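Local coordinates for protein BauA (Acinetobacter baumannii, PDB 6HCP) that probably imports ferric preacinetobactin across the bacterial outer membrane as a TonB-dependent siderophore receptor, at residues E314-G319 / P406-P411; T420-L425 / G441-T446; F669-Y674 / Y698-S703. All blocks are in the same frame, centred on the assembly; numbering follows the deposited sequence.

Contact 1 of 3, residues E314-G319 / P406-P411; sequences EYKYNG and PEFTPP. With EDO (1,2-ethanediol), chain Q; EDO (1,2-ethanediol), chain J.
Phe408 packs its ring beside Lys316 and Asn318 on strand 302-318 of the TonB-dependent receptor's beta-barrel. The phenylalanine belongs to the loop between strands 391-394 and 412-431, which folds back onto the barrel wall here. One rim of the phenyl ring meets the strand: Phe408 CE1 is 3.3 Å from Tyr317 O, with the oxygen at the ring edge near its plane, and Phe408 CD1 is 3.7 Å from Asn318 CB. Farther round, Phe408 CZ approaches Lys316 CB at 3.9 Å. The aliphatic part of Lys316 passes across the phenyl at about a right angle, while its charged end leads away from the loop. Phe408 reaches the strand because CG is turned opposite its own backbone N (chi1 -171°). Next to this apolar patch lies one polar link, Asn318 ND2 to Pro406 O at 3.0 Å. The N-H points well at its acceptor (161°), and the oxygen is nearly in the plane of the amide, although the donor is tilted from the carbonyl plane. Asn318 OD1 accepts from Gln338 NE2 on strand 331-358, so both ends of the amide are gripped and its rotation is fixed. Gln338 NE2 also binds Glu407 O, tying the loop to a second strand. Tyr317 points away from the loop and bonds through its hydroxyl to Ala320 O. Within the loop, Pro410 CD sits 3.6 Å above the plane of the Phe408 ring, over its centre. An ethanediol, probably from the crystallisation liquor, donates from O1 to Glu407 O at 2.8 Å.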
loop_
_atom_site.group_PDB
_atom_site.type_symbol
_atom_site.label_atom_id
_atom_site.label_comp_id
_atom_site.label_asym_id
_atom_site.label_seq_id
_atom_site.Cartn_x
_atom_site.Cartn_y
_atom_site.Cartn_z
ATOM N N GLU A 314 -1.144 -13.055 -37.398
ATOM C CA GLU A 314 -0.295 -11.994 -37.901
ATOM C C GLU A 314 0.385 -11.329 -36.709
ATOM O O GLU A 314 -0.307 -10.772 -35.858
ATOM C CB GLU A 314 -1.125 -10.966 -38.683
ATOM C CG GLU A 314 -1.821 -11.541 -39.909
ATOM C CD GLU A 314 -2.727 -10.550 -40.631
ATOM O OE1 GLU A 314 -2.770 -9.385 -40.218
ATOM O OE2 GLU A 314 -3.293 -10.925 -41.661
ATOM N N TYR A 315 1.712 -11.476 -36.641
ATOM C CA TYR A 315 2.538 -10.998 -35.556
ATOM C C TYR A 315 3.413 -9.864 -36.060
ATOM O O TYR A 315 4.090 -10.017 -37.069
ATOM C CB TYR A 315 3.420 -12.114 -35.005
ATOM C CG TYR A 315 4.352 -11.707 -33.894
ATOM C CD1 TYR A 315 3.940 -11.693 -32.567
ATOM C CD2 TYR A 315 5.681 -11.435 -34.152
ATOM C CE1 TYR A 315 4.821 -11.368 -31.544
ATOM C CE2 TYR A 315 6.574 -11.112 -33.140
ATOM C CZ TYR A 315 6.137 -11.053 -31.830
ATOM O OH TYR A 315 7.029 -10.754 -30.839
ATOM N N LYS A 316 3.536 -8.816 -35.239
ATOM C CA LYS A 316 4.424 -7.705 -35.519
ATOM C C LYS A 316 5.078 -7.217 -34.224
ATOM O O LYS A 316 4.416 -7.081 -33.206
ATOM C CB LYS A 316 3.630 -6.553 -36.150
ATOM C CG LYS A 316 3.027 -6.844 -37.521
ATOM C CD LYS A 316 2.195 -5.661 -38.020
ATOM C CE LYS A 316 1.803 -5.771 -39.476
ATOM N NZ LYS A 316 1.022 -7.001 -39.701
ATOM N N TYR A 317 6.381 -6.947 -34.294
ATOM C CA TYR A 317 7.163 -6.517 -33.146
ATOM C C TYR A 317 8.159 -5.458 -33.604
ATOM O O TYR A 317 8.952 -5.686 -34.503
ATOM C CB TYR A 317 7.908 -7.692 -32.497
ATOM C CG TYR A 317 8.768 -7.299 -31.326
ATOM C CD1 TYR A 317 10.028 -6.766 -31.514
ATOM C CD2 TYR A 317 8.375 -7.576 -30.030
ATOM C CE1 TYR A 317 10.844 -6.440 -30.442
ATOM C CE2 TYR A 317 9.163 -7.225 -28.947
ATOM C CZ TYR A 317 10.393 -6.636 -29.147
ATOM O OH TYR A 317 11.212 -6.328 -28.085
ATOM N N ASN A 318 8.155 -4.326 -32.898
ATOM C CA ASN A 318 9.102 -3.235 -33.129
ATOM C C ASN A 318 9.640 -2.793 -31.767
ATOM O O ASN A 318 8.876 -2.321 -30.943
ATOM C CB ASN A 318 8.388 -2.071 -33.816
ATOM C CG ASN A 318 9.288 -0.930 -34.235
ATOM O OD1 ASN A 318 10.488 -1.111 -34.411
ATOM N ND2 ASN A 318 8.663 0.158 -34.654
ATOM N N GLY A 319 10.928 -2.992 -31.519
ATOM C CA GLY A 319 11.466 -2.722 -30.201
ATOM C C GLY A 319 12.886 -3.202 -30.042
ATOM O O GLY A 319 13.657 -3.239 -31.006
ATOM N N PRO A 406 11.615 3.820 -34.605
ATOM C CA PRO A 406 11.828 3.560 -36.026
ATOM C C PRO A 406 10.498 3.222 -36.701
ATOM O O PRO A 406 9.608 2.616 -36.101
ATOM C CB PRO A 406 12.824 2.394 -36.084
ATOM C CG PRO A 406 12.878 1.821 -34.675
ATOM C CD PRO A 406 12.304 2.859 -33.733
ATOM N N GLU A 407 10.349 3.667 -37.948
ATOM C CA GLU A 407 9.236 3.270 -38.753
ATOM C C GLU A 407 9.286 1.745 -38.937
ATOM O O GLU A 407 10.361 1.169 -39.016
ATOM C CB GLU A 407 9.302 3.982 -40.105
ATOM C CG GLU A 407 7.935 4.246 -40.689
ATOM C CD GLU A 407 7.980 4.611 -42.160
ATOM O OE1 GLU A 407 8.977 5.239 -42.571
ATOM O OE2 GLU A 407 7.071 4.183 -42.904
ATOM N N PHE A 408 8.119 1.134 -39.119
ATOM C CA PHE A 408 8.021 -0.316 -39.184
ATOM C C PHE A 408 7.910 -0.756 -40.645
ATOM O O PHE A 408 6.823 -0.754 -41.199
ATOM C CB PHE A 408 6.849 -0.797 -38.335
ATOM C CG PHE A 408 6.795 -2.294 -38.157
ATOM C CD1 PHE A 408 7.715 -2.939 -37.346
ATOM C CD2 PHE A 408 5.843 -3.054 -38.819
ATOM C CE1 PHE A 408 7.695 -4.322 -37.220
ATOM C CE2 PHE A 408 5.835 -4.437 -38.705
ATOM C CZ PHE A 408 6.742 -5.064 -37.881
ATOM N N THR A 409 9.030 -1.217 -41.215
ATOM C CA THR A 409 9.101 -1.659 -42.623
ATOM C C THR A 409 10.006 -2.884 -42.769
ATOM O O THR A 409 10.933 -2.886 -43.575
ATOM C CB THR A 409 9.678 -0.541 -43.510
ATOM O OG1 THR A 409 10.971 -0.221 -42.981
ATOM C CG2 THR A 409 8.800 0.688 -43.549
ATOM N N PRO A 410 9.848 -3.952 -41.960
ATOM C CA PRO A 410 10.785 -5.074 -42.036
ATOM C C PRO A 410 10.676 -5.773 -43.395
ATOM O O PRO A 410 9.574 -5.986 -43.882
ATOM C CB PRO A 410 10.320 -5.975 -40.886
ATOM C CG PRO A 410 8.834 -5.691 -40.802
ATOM C CD PRO A 410 8.733 -4.189 -41.033
ATOM N N PRO A 411 11.791 -6.020 -44.111
ATOM C CA PRO A 411 11.722 -6.703 -45.406
ATOM C C PRO A 411 11.454 -8.213 -45.272
ATOM O O PRO A 411 11.847 -8.831 -44.272
ATOM C CB PRO A 411 13.118 -6.461 -45.989
ATOM C CG PRO A 411 14.001 -6.372 -44.773
ATOM C CD PRO A 411 13.165 -5.654 -43.737
HETATM C C1 EDO Q . 13.471 1.566 -40.676
HETATM O O1 EDO Q . 12.116 1.779 -41.059
HETATM C C2 EDO Q . 14.348 2.667 -41.247
HETATM O O2 EDO Q . 14.411 3.740 -40.304
HETATM C C1 EDO J . 9.494 -14.175 -31.646
HETATM O O1 EDO J . 10.621 -14.968 -32.024
HETATM C C2 EDO J . 9.966 -13.168 -30.612
HETATM O O2 EDO J . 9.723 -11.820 -31.037
#

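Contact 2 of 3, residues T420-L425 / G441-T446; sequences TSSFGL and GLRHQT. With C8E ((hydroxyethyloxy)tri(ethyloxy)octane), chain B; EDO (1,2-ethanediol), chain N.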
loop_
_atom_site.group_PDB
_atom_site.type_symbol
_atom_site.label_atom_id
_atom_site.label_comp_id
_atom_site.label_asym_id
_atom_site.label_seq_id
_atom_site.Cartn_x
_atom_site.Cartn_y
_atom_site.Cartn_z
ATOM N N THR A 420 2.498 -32.134 -40.401
ATOM C CA THR A 420 2.535 -33.295 -39.513
ATOM C C THR A 420 1.293 -34.146 -39.749
ATOM O O THR A 420 0.237 -33.658 -40.180
ATOM C CB THR A 420 2.600 -32.919 -38.026
ATOM O OG1 THR A 420 1.365 -32.308 -37.642
ATOM C CG2 THR A 420 3.729 -31.980 -37.686
ATOM N N SER A 421 1.459 -35.458 -39.580
ATOM C CA SER A 421 0.312 -36.353 -39.655
ATOM C C SER A 421 0.547 -37.519 -38.693
ATOM O O SER A 421 1.700 -37.797 -38.319
ATOM C CB SER A 421 0.105 -36.827 -41.054
ATOM O OG SER A 421 1.158 -37.706 -41.399
ATOM N N SER A 422 -0.541 -38.111 -38.194
ATOM C CA SER A 422 -0.395 -39.265 -37.321
ATOM C C SER A 422 -1.578 -40.224 -37.485
ATOM O O SER A 422 -2.655 -39.849 -37.968
ATOM C CB SER A 422 -0.221 -38.855 -35.873
ATOM O OG SER A 422 -1.460 -38.518 -35.274
ATOM N N PHE A 423 -1.356 -41.444 -36.997
ATOM C CA PHE A 423 -2.383 -42.456 -36.901
ATOM C C PHE A 423 -2.178 -43.102 -35.542
ATOM O O PHE A 423 -1.055 -43.456 -35.170
ATOM C CB PHE A 423 -2.334 -43.417 -38.103
ATOM C CG PHE A 423 -2.277 -42.706 -39.446
ATOM C CD1 PHE A 423 -1.139 -41.999 -39.835
ATOM C CD2 PHE A 423 -3.392 -42.633 -40.273
ATOM C CE1 PHE A 423 -1.115 -41.254 -41.013
ATOM C CE2 PHE A 423 -3.350 -41.926 -41.472
ATOM C CZ PHE A 423 -2.242 -41.179 -41.798
ATOM N N GLY A 424 -3.275 -43.234 -34.790
ATOM C CA GLY A 424 -3.172 -43.758 -33.468
ATOM C C GLY A 424 -4.287 -44.732 -33.124
ATOM O O GLY A 424 -5.357 -44.726 -33.736
ATOM N N LEU A 425 -3.989 -45.606 -32.159
ATOM C CA LEU A 425 -4.920 -46.624 -31.685
ATOM C C LEU A 425 -4.680 -46.823 -30.193
ATOM O O LEU A 425 -3.538 -46.954 -29.762
ATOM C CB LEU A 425 -4.684 -47.923 -32.470
ATOM C CG LEU A 425 -5.525 -49.132 -32.067
ATOM C CD1 LEU A 425 -7.003 -48.897 -32.367
ATOM C CD2 LEU A 425 -5.042 -50.373 -32.792
ATOM N N GLY A 441 -1.624 -48.341 -26.121
ATOM C CA GLY A 441 -1.792 -47.815 -27.444
ATOM C C GLY A 441 -0.475 -47.498 -28.129
ATOM O O GLY A 441 0.596 -47.530 -27.517
ATOM N N LEU A 442 -0.581 -47.173 -29.416
ATOM C CA LEU A 442 0.549 -46.607 -30.102
ATOM C C LEU A 442 0.078 -45.575 -31.115
ATOM O O LEU A 442 -1.085 -45.556 -31.505
ATOM C CB LEU A 442 1.362 -47.738 -30.738
ATOM C CG LEU A 442 0.787 -48.373 -31.990
ATOM C CD1 LEU A 442 0.991 -47.482 -33.202
ATOM C CD2 LEU A 442 1.454 -49.727 -32.217
ATOM N N ARG A 443 1.016 -44.691 -31.499
ATOM C CA ARG A 443 0.787 -43.702 -32.510
ATOM C C ARG A 443 2.022 -43.609 -33.416
ATOM O O ARG A 443 3.144 -43.640 -32.958
ATOM C CB ARG A 443 0.454 -42.350 -31.879
ATOM C CG ARG A 443 0.261 -41.224 -32.879
ATOM C CD ARG A 443 -0.208 -39.907 -32.247
ATOM N NE ARG A 443 -1.439 -40.038 -31.487
ATOM C CZ ARG A 443 -2.641 -40.257 -32.005
ATOM N NH1 ARG A 443 -2.850 -40.048 -33.302
ATOM N NH2 ARG A 443 -3.624 -40.673 -31.208
ATOM N N HIS A 444 1.764 -43.491 -34.714
ATOM C CA HIS A 444 2.806 -43.317 -35.694
ATOM C C HIS A 444 2.693 -41.885 -36.204
ATOM O O HIS A 444 1.638 -41.460 -36.648
ATOM C CB HIS A 444 2.681 -44.337 -36.848
ATOM C CG HIS A 444 3.810 -44.260 -37.826
ATOM N ND1 HIS A 444 5.061 -44.761 -37.531
ATOM C CD2 HIS A 444 3.879 -43.760 -39.084
ATOM C CE1 HIS A 444 5.879 -44.491 -38.531
ATOM N NE2 HIS A 444 5.176 -43.928 -39.511
ATOM N N GLN A 445 3.797 -41.150 -36.082
ATOM C CA GLN A 445 3.833 -39.701 -36.284
ATOM C C GLN A 445 4.822 -39.380 -37.415
ATOM O O GLN A 445 5.946 -39.865 -37.389
ATOM C CB GLN A 445 4.296 -39.022 -34.994
ATOM C CG GLN A 445 4.420 -37.505 -35.105
ATOM C CD GLN A 445 3.073 -36.840 -34.994
ATOM O OE1 GLN A 445 2.312 -37.073 -34.050
ATOM N NE2 GLN A 445 2.765 -36.004 -35.961
ATOM N N THR A 446 4.413 -38.503 -38.328
ATOM C CA THR A 446 5.284 -37.996 -39.360
ATOM C C THR A 446 5.377 -36.467 -39.269
ATOM O O THR A 446 4.409 -35.815 -38.951
ATOM C CB THR A 446 4.819 -38.457 -40.752
ATOM O OG1 THR A 446 4.755 -39.886 -40.727
ATOM C CG2 THR A 446 5.777 -38.056 -41.853
HETATM C C1 C8E B . 9.882 -49.049 -23.366
HETATM C C2 C8E B . 8.475 -49.015 -22.809
HETATM C C3 C8E B . 7.486 -49.374 -23.908
HETATM C C4 C8E B . 6.039 -49.363 -23.419
HETATM C C5 C8E B . 5.273 -50.520 -24.043
HETATM C C6 C8E B . 3.850 -50.187 -24.421
HETATM C C7 C8E B . 3.540 -50.777 -25.770
HETATM C C8 C8E B . 2.057 -50.818 -25.957
HETATM O O9 C8E B . 1.813 -51.078 -27.325
HETATM C C10 C8E B . 0.799 -52.033 -27.567
HETATM C C11 C8E B . 0.160 -51.803 -28.926
HETATM O O12 C8E B . -1.268 -51.769 -28.774
HETATM C C13 C8E B . -2.004 -52.672 -29.594
HETATM C C14 C8E B . -3.329 -52.016 -29.970
HETATM O O15 C8E B . -3.997 -51.513 -28.812
HETATM C C1 EDO N . 4.530 -34.992 -43.203
HETATM O O1 EDO N . 4.501 -34.737 -44.603
HETATM C C2 EDO N . 3.088 -34.990 -42.732
HETATM O O2 EDO N . 2.319 -35.852 -43.577
HETATM O O HOH W 1 2.455 -40.866 -39.643
#
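Thr420 meets the partner strand through its backbone, with CA 3.2 Å from Thr446 O in a CA-H...O contact. Ser421 and Thr446 form a hydrogen-bonded pair, the N of each donating to the O of the other. Thr446 OG1 is hydrogen-bonded to Ser462 OG and lies 2.7 Å from a water that bonds weakly to Ser421 O and His444 O. Ser422, on the other face, accepts Arg443 NH1 at OG (2.9 Å), nearly in the guanidinium plane; Thr370 OG1 is a second partner of this hydroxyl. The bend of Arg443 at chi3 (-56°) swings its end back over the neighbouring strand. Strands 412-431 and 436-451 form a hairpin of the barrel, the two segments running antiparallel at 169°. Phe423 pairs with His444 by two backbone bonds. Gly424 CA lies 3.5 Å above the Arg443 guanidinium plane, offset toward the rim. That group also donates to Asn368 OD1 of the adjoining strand 361-381 and to Leu147 O, and makes a cation-pi contact with Phe51, joining the wall to the plug. Leu425 exchanges two backbone bonds with Leu442, and its CD2 touches detergent C14 at 3.7 Å.

Contact 3 of 3, residues F669-Y674 / Y698-S703; sequences FRANIY and YMLSVS. With C8E ((hydroxyethyloxy)tri(ethyloxy)octane), chain C; EDO (1,2-ethanediol), chain K.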
loop_
_atom_site.group_PDB
_atom_site.type_symbol
_atom_site.label_atom_id
_atom_site.label_comp_id
_atom_site.label_asym_id
_atom_site.label_seq_id
_atom_site.Cartn_x
_atom_site.Cartn_y
_atom_site.Cartn_z
ATOM N N PHE A 669 -19.689 -8.094 -7.826
ATOM C CA PHE A 669 -18.576 -7.157 -7.726
ATOM C C PHE A 669 -17.310 -7.934 -7.344
ATOM O O PHE A 669 -17.364 -8.793 -6.474
ATOM C CB PHE A 669 -18.838 -6.115 -6.638
ATOM C CG PHE A 669 -20.097 -5.304 -6.825
ATOM C CD1 PHE A 669 -21.323 -5.788 -6.388
ATOM C CD2 PHE A 669 -20.067 -4.092 -7.484
ATOM C CE1 PHE A 669 -22.490 -5.069 -6.608
ATOM C CE2 PHE A 669 -21.229 -3.361 -7.677
ATOM C CZ PHE A 669 -22.440 -3.859 -7.257
ATOM N N ARG A 670 -16.190 -7.615 -8.000
ATOM C CA ARG A 670 -14.923 -8.286 -7.739
ATOM C C ARG A 670 -13.816 -7.238 -7.650
ATOM O O ARG A 670 -13.741 -6.297 -8.455
ATOM C CB ARG A 670 -14.581 -9.300 -8.837
ATOM C CG ARG A 670 -15.497 -10.508 -8.890
ATOM C CD ARG A 670 -15.217 -11.420 -10.081
ATOM N NE ARG A 670 -15.978 -12.655 -10.005
ATOM C CZ ARG A 670 -17.012 -12.947 -10.782
ATOM N NH1 ARG A 670 -17.564 -12.019 -11.548
ATOM N NH2 ARG A 670 -17.483 -14.177 -10.788
ATOM N N ALA A 671 -12.933 -7.451 -6.677
ATOM C CA ALA A 671 -11.769 -6.636 -6.471
ATOM C C ALA A 671 -10.603 -7.579 -6.178
ATOM O O ALA A 671 -10.739 -8.445 -5.332
ATOM C CB ALA A 671 -11.977 -5.664 -5.327
ATOM N N ASN A 672 -9.462 -7.336 -6.844
ATOM C CA ASN A 672 -8.265 -8.168 -6.674
ATOM C C ASN A 672 -7.023 -7.275 -6.701
ATOM O O ASN A 672 -6.957 -6.321 -7.472
ATOM C CB ASN A 672 -8.113 -9.223 -7.774
ATOM C CG ASN A 672 -9.178 -10.282 -7.718
ATOM O OD1 ASN A 672 -10.300 -10.048 -8.190
ATOM N ND2 ASN A 672 -8.919 -11.285 -6.898
ATOM N N ILE A 673 -6.077 -7.585 -5.809
ATOM C CA ILE A 673 -4.746 -7.040 -5.854
ATOM C C ILE A 673 -3.784 -8.218 -5.997
ATOM O O ILE A 673 -3.751 -9.085 -5.148
ATOM C CB ILE A 673 -4.395 -6.208 -4.595
ATOM C CG1 ILE A 673 -5.464 -5.155 -4.284
ATOM C CG2 ILE A 673 -3.017 -5.577 -4.765
ATOM C CD1 ILE A 673 -5.204 -4.384 -3.004
ATOM N N TYR A 674 -2.978 -8.183 -7.062
ATOM C CA TYR A 674 -1.930 -9.165 -7.287
ATOM C C TYR A 674 -0.576 -8.542 -6.924
ATOM O O TYR A 674 -0.337 -7.374 -7.232
ATOM C CB TYR A 674 -2.009 -9.631 -8.748
ATOM C CG TYR A 674 -3.208 -10.502 -9.034
ATOM C CD1 TYR A 674 -3.236 -11.824 -8.630
ATOM C CD2 TYR A 674 -4.359 -9.979 -9.604
ATOM C CE1 TYR A 674 -4.375 -12.598 -8.759
ATOM C CE2 TYR A 674 -5.491 -10.758 -9.795
ATOM C CZ TYR A 674 -5.507 -12.068 -9.357
ATOM O OH TYR A 674 -6.597 -12.871 -9.535
ATOM N N TYR A 698 -3.919 -3.766 -9.522
ATOM C CA TYR A 698 -5.307 -3.691 -9.013
ATOM C C TYR A 698 -6.273 -4.058 -10.144
ATOM O O TYR A 698 -6.096 -3.606 -11.271
ATOM C CB TYR A 698 -5.622 -2.282 -8.489
ATOM C CG TYR A 698 -4.702 -1.722 -7.420
ATOM C CD1 TYR A 698 -3.474 -1.162 -7.741
ATOM C CD2 TYR A 698 -5.087 -1.675 -6.092
ATOM C CE1 TYR A 698 -2.632 -0.633 -6.771
ATOM C CE2 TYR A 698 -4.237 -1.201 -5.103
ATOM C CZ TYR A 698 -3.030 -0.628 -5.450
ATOM O OH TYR A 698 -2.217 -0.051 -4.508
ATOM N N MET A 699 -7.283 -4.877 -9.843
ATOM C CA MET A 699 -8.315 -5.246 -10.821
ATOM C C MET A 699 -9.704 -5.123 -10.187
ATOM O O MET A 699 -9.933 -5.618 -9.076
ATOM C CB MET A 699 -8.126 -6.682 -11.320
ATOM C CG MET A 699 -6.789 -6.911 -12.053
ATOM S SD MET A 699 -6.757 -8.561 -12.782
ATOM C CE MET A 699 -5.029 -8.730 -13.249
ATOM N N LEU A 700 -10.617 -4.459 -10.909
ATOM C CA LEU A 700 -12.030 -4.383 -10.511
ATOM C C LEU A 700 -12.914 -4.892 -11.646
ATOM O O LEU A 700 -12.652 -4.589 -12.798
ATOM C CB LEU A 700 -12.391 -2.931 -10.195
ATOM C CG LEU A 700 -11.562 -2.266 -9.091
ATOM C CD1 LEU A 700 -11.822 -0.764 -9.053
ATOM C CD2 LEU A 700 -11.839 -2.901 -7.741
ATOM N N SER A 701 -14.005 -5.576 -11.287
ATOM C CA SER A 701 -15.019 -5.877 -12.261
ATOM C C SER A 701 -16.405 -5.857 -11.617
ATOM O O SER A 701 -16.562 -6.168 -10.438
ATOM C CB SER A 701 -14.762 -7.184 -12.986
ATOM O OG SER A 701 -14.930 -8.307 -12.149
ATOM N N VAL A 702 -17.404 -5.591 -12.466
ATOM C CA VAL A 702 -18.812 -5.638 -12.102
ATOM C C VAL A 702 -19.570 -6.351 -13.222
ATOM O O VAL A 702 -19.421 -5.979 -14.380
ATOM C CB VAL A 702 -19.372 -4.220 -11.890
ATOM C CG1 VAL A 702 -20.861 -4.248 -11.584
ATOM C CG2 VAL A 702 -18.608 -3.478 -10.805
ATOM N N SER A 703 -20.361 -7.369 -12.865
ATOM C CA SER A 703 -21.182 -8.064 -13.824
ATOM C C SER A 703 -22.668 -7.909 -13.463
ATOM O O SER A 703 -23.043 -7.881 -12.295
ATOM C CB SER A 703 -20.798 -9.511 -13.914
ATOM O OG SER A 703 -21.285 -10.226 -12.792
HETATM C C2 C8E C . -3.126 -3.543 1.681
HETATM C C3 C8E C . -2.225 -2.354 2.023
HETATM C C4 C8E C . -0.767 -2.602 1.613
HETATM C C5 C8E C . 0.135 -1.380 1.842
HETATM C C6 C8E C . -0.095 -0.205 0.888
HETATM C C7 C8E C . -0.056 -0.649 -0.568
HETATM C C8 C8E C . -1.464 -0.927 -1.098
HETATM O O9 C8E C . -2.349 0.056 -0.560
HETATM C C10 C8E C . -3.670 -0.048 -1.079
HETATM C C11 C8E C . -4.656 0.184 0.055
HETATM O O12 C8E C . -5.628 -0.865 0.061
HETATM C C13 C8E C . -6.488 -0.817 1.206
HETATM C C14 C8E C . -7.944 -1.087 0.821
HETATM O O15 C8E C . -8.013 -1.893 -0.363
HETATM C C16 C8E C . -8.376 -1.182 -1.553
HETATM C C17 C8E C . -9.070 -2.114 -2.548
HETATM O O18 C8E C . -9.055 -1.525 -3.852
HETATM C C19 C8E C . -9.571 -2.400 -4.851
HETATM C C20 C8E C . -8.599 -2.513 -6.024
HETATM C C1 EDO K . -12.680 -11.720 -6.699
HETATM O O1 EDO K . -13.340 -12.897 -7.294
HETATM C C2 EDO K . -12.070 -12.160 -5.354
HETATM O O2 EDO K . -11.012 -13.121 -5.565
HETATM O O HOH W 2 -17.571 -9.175 -11.490
HETATM O O HOH W 3 -19.829 -12.639 -13.304
#
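The last two strands of the beta-barrel meet here, Arg670 pairing with Ser701 and Asn672 with Met699, segment 698-703 being part of the predicted TonB C-terminal box. The strands run antiparallel at 169°, joined by four backbone hydrogen bonds, among them Met699 N to Asn672 O at 2.8 Å. On the face carrying Ala671 and Ile673 the contacts are apolar. Ala671 CB touches Leu700 CD2 at 3.7 Å, and Ile673 CD1 lies 3.9 Å from Tyr698 CE2, the two side chains side by side. Detergent covers part of this face, its C20 at 3.7 Å from Leu700 CD2 and at the edge of the Tyr698 ring, and Tyr698 packs on Leu676 of a neighbouring subunit. The other face is more polar. Arg670, extended from CG to NE, reaches Ser701 OG and Ser703 OG through two waters, both bound by its NH1, while NH2 forms a salt bridge with Asp74. The side chains of Met699 and Tyr674 cross at about a right angle in a Met-aromatic contact, with SD 5.1 Å from the ring centroid, oblique to the ring; Tyr674 OH bonds to Lys75 O. Asn672 OD1 accepts from Gln76 NE2, and ND2 donates to an ethanediol, probably from the crystallisation liquor. Arg670 also packs on Lys70 and Glu73 of helix 69-75, strand 645-662 flanks 665-674, and strand 697-705 pairs on its far side with 173-181, closing the barrel.

How the contacts relate
All three contacts belong to the beta-barrel but lie well apart on it. Contact 1 joins a loop to a strand, whereas contacts 2 and 3 are strand pairs within the wall, and in each of these two an arginine ties the wall to the plug. Centres are about 38 Å apart for contacts 1 and 2, about 35 Å for contacts 1 and 3, and about 45 Å for contacts 2 and 3, which sit on opposite sides of the chain's centre. None touches another; the nearest atoms of contacts 1 and 2 are about 19 Å apart. Detergent lies against contacts 2 and 3, as expected for membrane-facing wall. Along the sequence they follow one another without nesting.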